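Side-chain contact in uncharacterized protein Q99UF4 (Staphylococcus aureus, PDB 3B2N), which probably acts as a LuxR-family response regulator, its CheY-like receiver domain relaying a signal to DNA-binding control of transcription: residues E66-A69 against E70-K74. Residues are numbered along the deposited sequence; the frame is centred on the assembly and turned at random.
Sequences EVLA and EIRKK
Val67 and Ile71 meet one turn apart on the buried side of helix 64-73, where CG1 of Val67 lies 3.8 Å from CD1 of Ile71 and the two side chains cross at a slant. With CG1 anti to its backbone N (chi1 173°), Val67 sends that methyl toward the next turn, while CG1 of Ile71 packs against the carbonyl of Val67, 3.3 Å from its O. Compact, branched apolar side chains suit this place: Val67 touches Leu55 and helix 38-48, and Ile71 touches Val53 and Val80. Alongside this contact the backbone bond from Ile71 N to Val67 O is 3.0 Å long and nearly straight, 169° at the hydrogen.

Leu68 and Arg72 also cross at a slant, but here a methyl meets an arginine. Leu68 CD1 approaches the guanidinium obliquely, 3.9 Å from NE of Arg72, and CG of Arg72 rests 3.4 Å from the Leu68 carbonyl O. The bend at chi2 (-65°) carries the arginine past the leucine, and its polar end is then fixed by a salt bridge to Asp101 and hydrogen bonds to the carbonyls of Asp99 and Ile78.

The outer face is looser. Ala69, whose lone methyl touches Asn98, fits where the helix meets a loop; its O accepts a 2.9 Å bond from Lys73 N. Exposed Lys73 rests its CG 3.1 Å from Ala69 O, and exposed Glu66 turns its carboxylate back to Thr63 N. Just past the last helical residue, Lys74 NZ reaches back to Glu70 OE2, 2.6 Å away, and also pairs with Glu46. The chemistry thus divides by face: methyl packing seats the helix on the sheet, against the two strands it connects, whereas charged ends tie its last turn to neighbouring elements, the lysine's single charge probably offsetting only part of the two carboxylates' negative charge.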
ATOM      1  N   GLU A  66       8.497  -7.452   0.693  1.00 31.05           N
ATOM      2  CA  GLU A  66       9.874  -6.927   0.705  1.00 30.90           C
ATOM      3  C   GLU A  66       9.941  -5.384   0.869  1.00 30.32           C
ATOM      4  O   GLU A  66      10.810  -4.863   1.539  1.00 31.09           O
ATOM      5  CB  GLU A  66      10.596  -7.346  -0.567  1.00 31.50           C
ATOM      6  CG  GLU A  66      10.769  -8.844  -0.659  1.00 39.95           C
ATOM      7  CD  GLU A  66      11.216  -9.315  -2.022  1.00 33.08           C
ATOM      8  OE1 GLU A  66      10.732  -8.830  -3.081  1.00 44.87           O
ATOM      9  OE2 GLU A  66      12.072 -10.223  -2.030  1.00 52.04           O
ATOM     10  N   VAL A  67       9.038  -4.660   0.224  1.00 29.71           N
ATOM     11  CA  VAL A  67       8.972  -3.207   0.412  1.00 29.92           C
ATOM     12  C   VAL A  67       8.606  -2.899   1.892  1.00 30.46           C
ATOM     13  O   VAL A  67       9.247  -2.083   2.529  1.00 29.98           O
ATOM     14  CB  VAL A  67       7.954  -2.551  -0.544  1.00 30.62           C
ATOM     15  CG1 VAL A  67       7.754  -1.043  -0.226  1.00 26.53           C
ATOM     16  CG2 VAL A  67       8.397  -2.726  -2.031  1.00 24.43           C
ATOM     17  N   LEU A  68       7.575  -3.554   2.426  1.00 30.79           N
ATOM     18  CA  LEU A  68       7.208  -3.385   3.840  1.00 29.20           C
ATOM     19  C   LEU A  68       8.409  -3.679   4.733  1.00 29.72           C
ATOM     20  O   LEU A  68       8.743  -2.877   5.619  1.00 31.44           O
ATOM     21  CB  LEU A  68       6.022  -4.310   4.201  1.00 28.50           C
ATOM     22  CG  LEU A  68       5.773  -4.612   5.699  1.00 28.37           C
ATOM     23  CD1 LEU A  68       5.352  -3.335   6.433  1.00 22.95           C
ATOM     24  CD2 LEU A  68       4.677  -5.642   5.823  1.00 23.99           C
ATOM     25  N   ALA A  69       9.085  -4.800   4.492  1.00 29.08           N
ATOM     26  CA  ALA A  69      10.245  -5.136   5.315  1.00 31.73           C
ATOM     27  C   ALA A  69      11.293  -4.034   5.286  1.00 32.69           C
ATOM     28  O   ALA A  69      11.882  -3.715   6.322  1.00 30.99           O
ATOM     29  CB  ALA A  69      10.863  -6.499   4.932  1.00 31.25           C
ATOM     30  N   GLU A  70      11.518  -3.434   4.109  1.00 32.11           N
ATOM     31  CA  GLU A  70      12.587  -2.430   4.018  1.00 32.52           C
ATOM     32  C   GLU A  70      12.204  -1.136   4.713  1.00 31.50           C
ATOM     33  O   GLU A  70      13.046  -0.496   5.344  1.00 30.32           O
ATOM     34  CB  GLU A  70      12.986  -2.136   2.565  1.00 33.69           C
ATOM     35  CG  GLU A  70      14.328  -1.445   2.464  1.00 69.92           C
ATOM     36  CD  GLU A  70      14.742  -1.205   1.036  1.00 50.86           C
ATOM     37  OE1 GLU A  70      14.454  -2.072   0.173  1.00 72.58           O
ATOM     38  OE2 GLU A  70      15.364  -0.149   0.769  1.00 74.59           O
ATOM     39  N   ILE A  71      10.937  -0.738   4.582  1.00 31.59           N
ATOM     40  CA  ILE A  71      10.420   0.461   5.289  1.00 31.52           C
ATOM     41  C   ILE A  71      10.604   0.283   6.805  1.00 33.82           C
ATOM     42  O   ILE A  71      10.947   1.252   7.537  1.00 34.43           O
ATOM     43  CB  ILE A  71       8.919   0.660   4.949  1.00 31.78           C
ATOM     44  CG1 ILE A  71       8.766   1.048   3.490  1.00 29.15           C
ATOM     45  CG2 ILE A  71       8.226   1.760   5.832  1.00 32.71           C
ATOM     46  CD1 ILE A  71       7.314   0.956   3.013  1.00 30.17           C
ATOM     47  N   ARG A  72      10.384  -0.943   7.285  1.00 33.53           N
ATOM     48  CA  ARG A  72      10.516  -1.182   8.730  1.00 35.43           C
ATOM     49  C   ARG A  72      11.982  -1.234   9.151  1.00 36.55           C
ATOM     50  O   ARG A  72      12.332  -0.613  10.123  1.00 36.73           O
ATOM     51  CB  ARG A  72       9.763  -2.431   9.187  1.00 34.67           C
ATOM     52  CG  ARG A  72       8.264  -2.319   8.959  1.00 32.00           C
ATOM     53  CD  ARG A  72       7.580  -1.246   9.775  1.00 32.02           C
ATOM     54  NE  ARG A  72       6.123  -1.291   9.625  1.00 35.72           N
ATOM     55  CZ  ARG A  72       5.369  -0.251   9.278  1.00 31.32           C
ATOM     56  NH1 ARG A  72       4.057  -0.406   9.156  1.00 33.00           N
ATOM     57  NH2 ARG A  72       5.925   0.949   9.066  1.00 35.32           N
ATOM     58  N   LYS A  73      12.837  -1.918   8.387  1.00 38.60           N
ATOM     59  CA  LYS A  73      14.276  -1.946   8.680  1.00 40.30           C
ATOM     60  C   LYS A  73      14.798  -0.521   8.843  1.00 40.00           C
ATOM     61  O   LYS A  73      15.594  -0.247   9.738  1.00 41.46           O
ATOM     62  CB  LYS A  73      15.077  -2.697   7.590  1.00 42.39           C
ATOM     63  CG  LYS A  73      14.738  -4.212   7.424  1.00 85.13           C
ATOM     64  CD  LYS A  73      15.351  -5.167   8.500  1.00 58.23           C
ATOM     65  CE  LYS A  73      14.889  -6.646   8.275  1.00 86.64           C
ATOM     66  NZ  LYS A  73      15.304  -7.671   9.325  1.00 58.00           N
ATOM     67  N   LYS A  74      14.311   0.397   8.016  1.00 38.06           N
ATOM     68  CA  LYS A  74      14.811   1.770   8.025  1.00 36.72           C
ATOM     69  C   LYS A  74      14.052   2.696   8.944  1.00 36.14           C
ATOM     70  O   LYS A  74      14.325   3.891   8.963  1.00 36.35           O
ATOM     71  CB  LYS A  74      14.761   2.371   6.629  1.00 36.40           C
ATOM     72  CG  LYS A  74      15.625   1.685   5.616  1.00 54.10           C
ATOM     73  CD  LYS A  74      15.506   2.443   4.327  1.00 45.75           C
ATOM     74  CE  LYS A  74      16.785   2.361   3.514  1.00 57.32           C
ATOM     75  NZ  LYS A  74      16.525   1.604   2.262  1.00 51.77           N
TER